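Local coordinates for putative lipoprotein (Bacteroides fragilis, PDB 3QNK) that probably binds glycans at the outer-membrane surface and helps pass them to a partner transporter, as SusD-family lipoproteins do, at residues S48-K53 / K351-L356; N257-I262 / V341-M346; Y320-F325 / V361-D366. One frame throughout, in Å; residues are numbered along the deposited sequence.

Contact 1: residues S48-K53 / K351-L356; sequences SAQRDK and KGDGSL
Ala49 and Gly354 meet where two beta turns come together, a type I turn from Ser48 to Arg51 and a type II turn from Lys351 to Gly354, each closed by its own backbone bond. The contact thus joins two loops of the SusD-like chain, one near its N-terminus and one nearly 300 residues later. Ala49 turns its CB along the far backbone, 3.7 Å from Gly354 O, and a water lies between Ala49 O and Gly354 O and probably bridges them. At one end the carboxylate of Asp353 draws two side chains. Gln50 NE2 donates to Asp353 OD1 (3.2 Å, N-H...O angle 149°) nearly within its own amide plane but from above the carboxylate plane, the two planes being 51° apart; the same nitrogen also bonds Trp271 O. Lys53, extended beyond CG, carries NZ across to a long salt bridge with Asp353 OD1 (3.5 Å), while elsewhere it packs on Val506 of the second subunit. At the other end Arg51 bends at chi3 (67°) and grips the carboxylate of its neighbour Asp52 side-on, NE to OD1 at 2.9 Å and NH2 to OD2 at 2.7 Å, while NH1 reaches Thr486 O. This grip probably steadies the flat guanidinium against Leu356, whose CD1 branch lies over the centre of one face, 3.6 Å from Arg51 CZ, and also touches Arg51 CB at 3.5 Å.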
loop_
_atom_site.group_PDB
_atom_site.type_symbol
_atom_site.label_atom_id
_atom_site.label_comp_id
_atom_site.label_asym_id
_atom_site.label_seq_id
_atom_site.Cartn_x
_atom_site.Cartn_y
_atom_site.Cartn_z
ATOM N N SER B 48 9.407 -1.628 22.382
ATOM C CA SER B 48 9.052 -0.316 21.803
ATOM C C SER B 48 8.439 0.659 22.814
ATOM O O SER B 48 7.620 0.268 23.646
ATOM C CB SER B 48 8.066 -0.487 20.647
ATOM O OG SER B 48 7.731 0.732 20.004
ATOM N N ALA B 49 8.790 1.945 22.683
ATOM C CA ALA B 49 8.184 3.027 23.453
ATOM C C ALA B 49 6.675 3.113 23.101
ATOM O O ALA B 49 5.917 3.819 23.797
ATOM C CB ALA B 49 8.880 4.341 23.132
ATOM N N GLN B 50 6.255 2.366 22.021
ATOM C CA GLN B 50 4.876 2.271 21.532
ATOM C C GLN B 50 4.236 0.929 21.892
ATOM O O GLN B 50 3.190 0.593 21.329
ATOM C CB GLN B 50 4.788 2.483 20.017
ATOM C CG GLN B 50 4.921 3.928 19.587
ATOM C CD GLN B 50 6.332 4.456 19.684
ATOM O OE1 GLN B 50 7.318 3.894 19.122
ATOM N NE2 GLN B 50 6.449 5.548 20.419
ATOM N N ARG B 51 4.859 0.182 22.844
ATOM C CA ARG B 51 4.448 -1.126 23.309
ATOM C C ARG B 51 2.983 -1.151 23.576
ATOM O O ARG B 51 2.323 -2.090 23.120
ATOM C CB ARG B 51 5.224 -1.545 24.571
ATOM C CG ARG B 51 4.801 -2.903 25.168
ATOM C CD ARG B 51 5.139 -3.017 26.631
ATOM N NE ARG B 51 4.346 -2.095 27.442
ATOM C CZ ARG B 51 4.766 -1.567 28.588
ATOM N NH1 ARG B 51 5.979 -1.838 29.047
ATOM N NH2 ARG B 51 3.995 -0.725 29.257
ATOM N N ASP B 52 2.464 -0.109 24.281
ATOM C CA ASP B 52 1.051 0.012 24.653
ATOM C C ASP B 52 0.225 0.734 23.597
ATOM O O ASP B 52 -0.879 0.283 23.287
ATOM C CB ASP B 52 0.896 0.728 25.995
ATOM C CG ASP B 52 1.617 0.069 27.171
ATOM O OD1 ASP B 52 1.582 -1.195 27.274
ATOM O OD2 ASP B 52 2.180 0.814 28.019
ATOM N N LYS B 53 0.757 1.833 23.038
ATOM C CA LYS B 53 0.071 2.662 22.051
ATOM C C LYS B 53 -0.291 1.884 20.766
ATOM O O LYS B 53 -1.375 2.111 20.225
ATOM C CB LYS B 53 0.924 3.904 21.727
ATOM C CG LYS B 53 0.187 5.037 20.999
ATOM C CD LYS B 53 1.128 6.196 20.695
ATOM C CE LYS B 53 0.442 7.539 20.618
ATOM N NZ LYS B 53 1.445 8.640 20.509
ATOM N N LYS B 351 5.472 8.755 30.995
ATOM C CA LYS B 351 5.152 9.773 30.013
ATOM C C LYS B 351 4.974 9.117 28.639
ATOM O O LYS B 351 5.621 8.107 28.335
ATOM C CB LYS B 351 6.232 10.868 29.960
ATOM C CG LYS B 351 6.499 11.610 31.256
ATOM C CD LYS B 351 7.323 12.842 30.972
ATOM C CE LYS B 351 7.853 13.473 32.222
ATOM N NZ LYS B 351 8.741 14.623 31.893
ATOM N N GLY B 352 4.099 9.714 27.826
ATOM C CA GLY B 352 3.801 9.258 26.476
ATOM C C GLY B 352 5.014 9.330 25.581
ATOM O O GLY B 352 5.675 10.363 25.524
ATOM N N ASP B 353 5.343 8.213 24.927
ATOM C CA ASP B 353 6.487 8.038 24.027
ATOM C C ASP B 353 7.857 8.140 24.775
ATOM O O ASP B 353 8.905 8.227 24.139
ATOM C CB ASP B 353 6.423 8.980 22.807
ATOM C CG ASP B 353 5.097 8.941 22.088
ATOM O OD1 ASP B 353 4.587 7.803 21.822
ATOM O OD2 ASP B 353 4.567 10.034 21.771
ATOM N N GLY B 354 7.838 8.072 26.105
ATOM C CA GLY B 354 9.055 7.993 26.899
ATOM C C GLY B 354 9.514 6.545 26.882
ATOM O O GLY B 354 8.716 5.638 26.618
ATOM N N SER B 355 10.783 6.292 27.128
ATOM C CA SER B 355 11.286 4.907 27.077
ATOM C C SER B 355 10.690 4.050 28.231
ATOM O O SER B 355 10.692 4.452 29.406
ATOM C CB SER B 355 12.807 4.887 27.104
ATOM O OG SER B 355 13.291 3.597 27.417
ATOM N N LEU B 356 10.154 2.884 27.868
ATOM C CA LEU B 356 9.566 1.967 28.834
ATOM C C LEU B 356 10.634 1.097 29.490
ATOM O O LEU B 356 10.403 0.556 30.586
ATOM C CB LEU B 356 8.512 1.095 28.159
ATOM C CG LEU B 356 7.343 1.856 27.530
ATOM C CD1 LEU B 356 6.540 0.944 26.637
ATOM C CD2 LEU B 356 6.480 2.569 28.589
HETATM O O HOH W 1 6.257 5.274 26.170
#

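Contact 2: residues N257-I262 / V341-M346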
loop_
_atom_site.group_PDB
_atom_site.type_symbol
_atom_site.label_atom_id
_atom_site.label_comp_id
_atom_site.label_asym_id
_atom_site.label_seq_id
_atom_site.Cartn_x
_atom_site.Cartn_y
_atom_site.Cartn_z
ATOM N N ASN B 257 13.001 7.180 16.611
ATOM C CA ASN B 257 13.788 6.441 17.586
ATOM C C ASN B 257 14.631 7.354 18.474
ATOM O O ASN B 257 15.428 6.867 19.291
ATOM C CB ASN B 257 14.634 5.398 16.872
ATOM C CG ASN B 257 13.760 4.360 16.190
ATOM O OD1 ASN B 257 13.149 3.491 16.823
ATOM N ND2 ASN B 257 13.598 4.491 14.893
HETATM N N MSE B 258 14.376 8.668 18.385
HETATM C CA MSE B 258 15.061 9.670 19.174
HETATM C C MSE B 258 14.440 9.796 20.587
HETATM O O MSE B 258 13.219 9.645 20.730
HETATM C CB MSE B 258 14.982 11.002 18.435
HETATM C CG MSE B 258 15.938 12.071 18.960
HETATM SE SE MSE B 258 15.648 13.787 18.064
HETATM C CE MSE B 258 15.909 13.123 16.293
ATOM N N VAL B 259 15.275 10.136 21.615
ATOM C CA VAL B 259 14.809 10.355 23.003
ATOM C C VAL B 259 13.713 11.412 22.962
ATOM O O VAL B 259 13.880 12.434 22.280
ATOM C CB VAL B 259 15.946 10.740 23.984
ATOM C CG1 VAL B 259 15.450 10.745 25.427
ATOM C CG2 VAL B 259 17.145 9.804 23.844
ATOM N N THR B 260 12.578 11.161 23.642
ATOM C CA THR B 260 11.472 12.119 23.598
ATOM C C THR B 260 11.688 13.335 24.506
ATOM O O THR B 260 11.704 14.462 24.014
ATOM C CB THR B 260 10.149 11.441 23.889
ATOM O OG1 THR B 260 10.016 10.382 22.954
ATOM C CG2 THR B 260 8.972 12.385 23.723
ATOM N N TYR B 261 11.892 13.111 25.802
ATOM C CA TYR B 261 11.978 14.201 26.776
ATOM C C TYR B 261 13.387 14.651 27.041
ATOM O O TYR B 261 14.031 14.305 28.032
ATOM C CB TYR B 261 11.232 13.809 28.054
ATOM C CG TYR B 261 9.797 13.482 27.722
ATOM C CD1 TYR B 261 8.883 14.494 27.439
ATOM C CD2 TYR B 261 9.386 12.163 27.555
ATOM C CE1 TYR B 261 7.572 14.203 27.087
ATOM C CE2 TYR B 261 8.077 11.857 27.189
ATOM C CZ TYR B 261 7.170 12.880 26.962
ATOM O OH TYR B 261 5.871 12.596 26.620
ATOM N N ILE B 262 13.813 15.515 26.132
ATOM C CA ILE B 262 15.110 16.176 26.001
ATOM C C ILE B 262 14.745 17.679 25.881
ATOM O O ILE B 262 15.559 18.514 25.495
ATOM C CB ILE B 262 15.746 15.439 24.747
ATOM C CG1 ILE B 262 16.677 14.300 25.126
ATOM C CG2 ILE B 262 16.224 16.213 23.532
ATOM C CD1 ILE B 262 17.559 14.478 26.421
ATOM N N VAL B 341 20.628 13.014 29.333
ATOM C CA VAL B 341 19.399 12.220 29.397
ATOM C C VAL B 341 19.113 11.888 30.849
ATOM O O VAL B 341 20.002 11.396 31.540
ATOM C CB VAL B 341 19.494 10.961 28.506
ATOM C CG1 VAL B 341 18.285 10.046 28.693
ATOM C CG2 VAL B 341 19.672 11.353 27.041
ATOM N N ASP B 342 17.886 12.198 31.311
ATOM C CA ASP B 342 17.420 11.994 32.683
ATOM C C ASP B 342 16.196 11.079 32.677
ATOM O O ASP B 342 15.123 11.454 32.186
ATOM C CB ASP B 342 17.097 13.359 33.345
ATOM C CG ASP B 342 16.643 13.367 34.802
ATOM O OD1 ASP B 342 16.339 12.280 35.338
ATOM O OD2 ASP B 342 16.572 14.477 35.401
ATOM N N ARG B 343 16.362 9.885 33.255
ATOM C CA ARG B 343 15.291 8.889 33.329
ATOM C C ARG B 343 14.458 9.035 34.590
ATOM O O ARG B 343 13.392 8.415 34.677
ATOM C CB ARG B 343 15.856 7.470 33.253
ATOM C CG ARG B 343 16.644 7.195 32.006
ATOM C CD ARG B 343 15.881 7.397 30.722
ATOM N NE ARG B 343 16.697 6.920 29.609
ATOM C CZ ARG B 343 16.346 6.950 28.336
ATOM N NH1 ARG B 343 15.163 7.431 27.977
ATOM N NH2 ARG B 343 17.166 6.480 27.409
ATOM N N TYR B 344 14.951 9.844 35.570
ATOM C CA TYR B 344 14.260 10.087 36.834
ATOM C C TYR B 344 13.184 11.159 36.659
ATOM O O TYR B 344 12.033 10.915 37.003
ATOM C CB TYR B 344 15.246 10.474 37.963
ATOM C CG TYR B 344 14.550 10.847 39.256
ATOM C CD1 TYR B 344 13.592 10.010 39.822
ATOM C CD2 TYR B 344 14.844 12.036 39.913
ATOM C CE1 TYR B 344 12.925 10.358 40.989
ATOM C CE2 TYR B 344 14.176 12.399 41.083
ATOM C CZ TYR B 344 13.222 11.552 41.623
ATOM O OH TYR B 344 12.580 11.854 42.803
ATOM N N LEU B 345 13.539 12.323 36.114
ATOM C CA LEU B 345 12.589 13.433 35.974
ATOM C C LEU B 345 12.048 13.664 34.578
ATOM O O LEU B 345 10.921 14.132 34.457
ATOM C CB LEU B 345 13.239 14.752 36.418
ATOM C CG LEU B 345 13.667 14.857 37.887
ATOM C CD1 LEU B 345 14.533 16.072 38.117
ATOM C CD2 LEU B 345 12.485 14.878 38.817
HETATM N N MSE B 346 12.868 13.429 33.545
HETATM C CA MSE B 346 12.572 13.759 32.162
HETATM C C MSE B 346 11.943 12.599 31.367
HETATM O O MSE B 346 10.727 12.547 31.301
HETATM C CB MSE B 346 13.859 14.263 31.485
HETATM C CG MSE B 346 14.412 15.572 32.082
HETATM SE SE MSE B 346 13.302 17.122 31.694
HETATM C CE MSE B 346 13.657 17.216 29.823
#
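Tyr261 and Met346, a selenomethionine, lie against each other at their roots: Tyr261 CB faces Met346 CB at 4.3 Å and rests 3.5 Å from Met346 O, while the tyrosine ring runs away from the contact to place OH on Gly352 O. Met346 folds back the other way. With chi1, chi2 and chi3 all within a few degrees of -68°, it curls until CE sits 3.4 Å from Tyr261 O; Tyr261 is the central residue of an inverse gamma turn. Beside this pair Ile262 and Val341 meet obliquely, branch to branch, with Ile262 CD1 3.8 Å from Val341 CG2. Val259 CG2 approaches the same valine methyl more loosely, and Val259 CG1 lies 4.2 Å from Arg343 NH1. The guanidinium has Val341 CG1 over the centre of one face; Asp347 takes NH1 in a salt bridge, and Asn360 OD1 and Val324 O take NH2, bonds that probably fix its rotation. Asp347 also accepts from Tyr261 N, tying both loops together. Asp342 OD1 accepts from Tyr344 N, closing an Asx turn, and from Leu345 N (2.9 Å), which meets it from above the carboxylate plane. This is mainly apolar packing between two irregular loops of the SusD-family region. Segment 257-262 leaves helix 253-257; Val259 and Val341 both press on Val324 of strand 323-324, Val259 also touches Asn360 of strand 360-361, and Arg343 packs on Phe475 of strand 469-475.

Contact 3: residues Y320-F325 / V361-D366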
loop_
_atom_site.group_PDB
_atom_site.type_symbol
_atom_site.label_atom_id
_atom_site.label_comp_id
_atom_site.label_asym_id
_atom_site.label_seq_id
_atom_site.Cartn_x
_atom_site.Cartn_y
_atom_site.Cartn_z
ATOM N N TYR B 320 28.532 1.999 24.745
ATOM C CA TYR B 320 28.352 3.461 24.682
ATOM C C TYR B 320 28.011 3.913 23.270
ATOM O O TYR B 320 27.424 4.975 23.098
ATOM C CB TYR B 320 29.609 4.199 25.211
ATOM C CG TYR B 320 29.986 3.758 26.612
ATOM C CD1 TYR B 320 29.236 4.156 27.718
ATOM C CD2 TYR B 320 31.000 2.823 26.820
ATOM C CE1 TYR B 320 29.540 3.700 28.999
ATOM C CE2 TYR B 320 31.314 2.361 28.100
ATOM C CZ TYR B 320 30.587 2.800 29.183
ATOM O OH TYR B 320 30.891 2.265 30.414
ATOM N N ALA B 321 28.323 3.077 22.281
ATOM C CA ALA B 321 28.043 3.323 20.875
ATOM C C ALA B 321 26.600 3.013 20.535
ATOM O O ALA B 321 26.059 3.623 19.617
ATOM C CB ALA B 321 28.960 2.478 20.006
ATOM N N ASN B 322 25.978 2.057 21.240
ATOM C CA ASN B 322 24.610 1.630 20.960
ATOM C C ASN B 322 23.534 2.135 21.931
ATOM O O ASN B 322 22.361 2.255 21.531
ATOM C CB ASN B 322 24.545 0.103 21.033
ATOM C CG ASN B 322 25.049 -0.631 19.838
ATOM O OD1 ASN B 322 24.254 -1.135 19.053
ATOM N ND2 ASN B 322 26.366 -0.812 19.737
ATOM N N ILE B 323 23.887 2.295 23.229
ATOM C CA ILE B 323 22.898 2.569 24.257
ATOM C C ILE B 323 22.925 4.001 24.775
ATOM O O ILE B 323 23.970 4.489 25.210
ATOM C CB ILE B 323 23.091 1.537 25.428
ATOM C CG1 ILE B 323 23.138 0.052 24.947
ATOM C CG2 ILE B 323 22.076 1.711 26.543
ATOM C CD1 ILE B 323 21.977 -0.458 24.011
ATOM N N VAL B 324 21.735 4.639 24.772
ATOM C CA VAL B 324 21.442 5.928 25.390
ATOM C C VAL B 324 20.788 5.546 26.734
ATOM O O VAL B 324 19.709 4.924 26.743
ATOM C CB VAL B 324 20.548 6.863 24.512
ATOM C CG1 VAL B 324 20.197 8.158 25.250
ATOM C CG2 VAL B 324 21.192 7.157 23.171
ATOM N N PHE B 325 21.483 5.860 27.853
ATOM C CA PHE B 325 21.052 5.510 29.216
ATOM C C PHE B 325 21.011 6.759 30.150
ATOM O O PHE B 325 21.384 7.852 29.753
ATOM C CB PHE B 325 21.971 4.416 29.806
ATOM C CG PHE B 325 23.434 4.790 29.672
ATOM C CD1 PHE B 325 24.043 5.633 30.596
ATOM C CD2 PHE B 325 24.196 4.321 28.604
ATOM C CE1 PHE B 325 25.361 6.022 30.437
ATOM C CE2 PHE B 325 25.518 4.708 28.456
ATOM C CZ PHE B 325 26.083 5.575 29.361
ATOM N N VAL B 361 18.044 3.762 21.600
ATOM C CA VAL B 361 19.133 3.390 20.695
ATOM C C VAL B 361 20.042 4.652 20.377
ATOM O O VAL B 361 19.565 5.803 20.399
ATOM C CB VAL B 361 18.565 2.740 19.406
ATOM C CG1 VAL B 361 17.799 3.769 18.562
ATOM C CG2 VAL B 361 19.665 2.103 18.569
ATOM N N TRP B 362 21.345 4.410 20.133
ATOM C CA TRP B 362 22.296 5.404 19.604
ATOM C C TRP B 362 22.638 4.960 18.116
ATOM O O TRP B 362 21.847 5.229 17.188
ATOM C CB TRP B 362 23.559 5.555 20.484
ATOM C CG TRP B 362 24.323 6.803 20.198
ATOM C CD1 TRP B 362 24.472 7.417 18.990
ATOM C CD2 TRP B 362 25.008 7.625 21.155
ATOM N NE1 TRP B 362 25.211 8.574 19.130
ATOM C CE2 TRP B 362 25.560 8.724 20.449
ATOM C CE3 TRP B 362 25.137 7.592 22.561
ATOM C CZ2 TRP B 362 26.284 9.745 21.092
ATOM C CZ3 TRP B 362 25.876 8.587 23.188
ATOM C CH2 TRP B 362 26.451 9.642 22.457
ATOM N N LYS B 363 23.769 4.214 17.942
ATOM C CA LYS B 363 24.265 3.637 16.698
ATOM C C LYS B 363 24.106 4.574 15.474
ATOM O O LYS B 363 24.863 5.529 15.331
ATOM C CB LYS B 363 23.591 2.276 16.419
ATOM C CG LYS B 363 24.606 1.173 16.164
ATOM C CD LYS B 363 24.026 0.105 15.293
ATOM C CE LYS B 363 24.915 -1.111 15.191
ATOM N NZ LYS B 363 25.303 -1.748 16.473
ATOM N N TRP B 364 23.097 4.317 14.626
ATOM C CA TRP B 364 22.840 5.071 13.406
ATOM C C TRP B 364 22.146 6.422 13.668
ATOM O O TRP B 364 21.893 7.130 12.696
ATOM C CB TRP B 364 22.082 4.220 12.370
ATOM C CG TRP B 364 21.078 3.280 12.964
ATOM C CD1 TRP B 364 21.258 1.959 13.264
ATOM C CD2 TRP B 364 19.772 3.627 13.444
ATOM N NE1 TRP B 364 20.119 1.449 13.865
ATOM C CE2 TRP B 364 19.195 2.453 13.988
ATOM C CE3 TRP B 364 19.019 4.817 13.441
ATOM C CZ2 TRP B 364 17.896 2.425 14.495
ATOM C CZ3 TRP B 364 17.734 4.788 13.948
ATOM C CH2 TRP B 364 17.184 3.602 14.468
ATOM N N ILE B 365 21.872 6.803 14.935
ATOM C CA ILE B 365 21.375 8.151 15.219
ATOM C C ILE B 365 22.634 9.003 15.480
ATOM O O ILE B 365 23.373 8.721 16.424
ATOM C CB ILE B 365 20.315 8.280 16.340
ATOM C CG1 ILE B 365 19.058 7.465 15.991
ATOM C CG2 ILE B 365 19.937 9.770 16.526
ATOM C CD1 ILE B 365 18.055 7.313 17.121
ATOM N N ASP B 366 22.908 10.004 14.605
ATOM C CA ASP B 366 24.092 10.857 14.686
ATOM C C ASP B 366 23.934 11.946 15.769
ATOM O O ASP B 366 23.891 13.136 15.457
ATOM C CB ASP B 366 24.404 11.485 13.316
ATOM C CG ASP B 366 25.836 11.964 13.089
ATOM O OD1 ASP B 366 26.606 12.063 14.090
ATOM O OD2 ASP B 366 26.191 12.238 11.907
#
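Asn322 O is approached twice by the facing chain: Trp362 N donates to it at 2.8 Å, from well above the carbonyl plane (54° out of it), and Val361 CA adds a CH...O contact at 3.5 Å. One residue earlier, Ala321 O accepts from Lys363 N at 2.9 Å, this time in the carbonyl plane. Two successive carbonyls at the C-terminal end of helix 317-322 are thus met by two successive N-H groups. A side-chain bond runs diagonally to these. Asn322 and Lys363 lie side by side and point the same way, and the lysine chain bends at chi4 to set NZ 2.9 Å from Asn322 OD1, tilted only 17° from the amide carbonyl plane; Asn322 ND2 turns back to Arg318 O in its own helix. The positive amine near the carbonyl end of the helix is probably favourable. Beyond the helix the chain passes straight into a two-stranded antiparallel sheet, in which Ile323 and Val361 form a non-hydrogen-bonded pair with diverging side chains and Val324 bonds the backbone of Asn360. The partner chain leaves this sheet through a type II' turn from Trp362 to Ile365, with Lys363 at its second position. Trp362 swings CG opposite its own nitrogen (chi1 -163°), which lays the indole beside the helix end: CE3 is 3.5 Å from Tyr320 O, and Ile323 O lies at the ring edge. Val324 crosses this side chain at about a right angle, CG2 to Trp362 CB 3.9 Å. Arg225 makes a cation-pi contact with the indole, and Tyr367 meets it edge-to-face.

How the contacts relate
Contacts 2 and 3 are buried, whereas contact 1 is only partly so and reaches the second subunit. Their chemistry follows: contact 1 mixes charged groups and a water with the packing of Leu356 and Ala49, contact 2 relies on methyls and backbone carbonyls, contact 3 on backbone bonds between a helix end and a turn. Contact 2 lies between the others and touches both. Tyr261 OH and Thr260 OG1 reach Gly352 O and Asp353 O of contact 1, while Arg343 NH2 reaches Val324 O of contact 3. Segments 341-346 and 351-356 share the loop between strands 339-340 and 360-361; segment 361-366 begins in the latter. Contacts 1 and 3 do not touch, their nearest atoms about 7 Å apart.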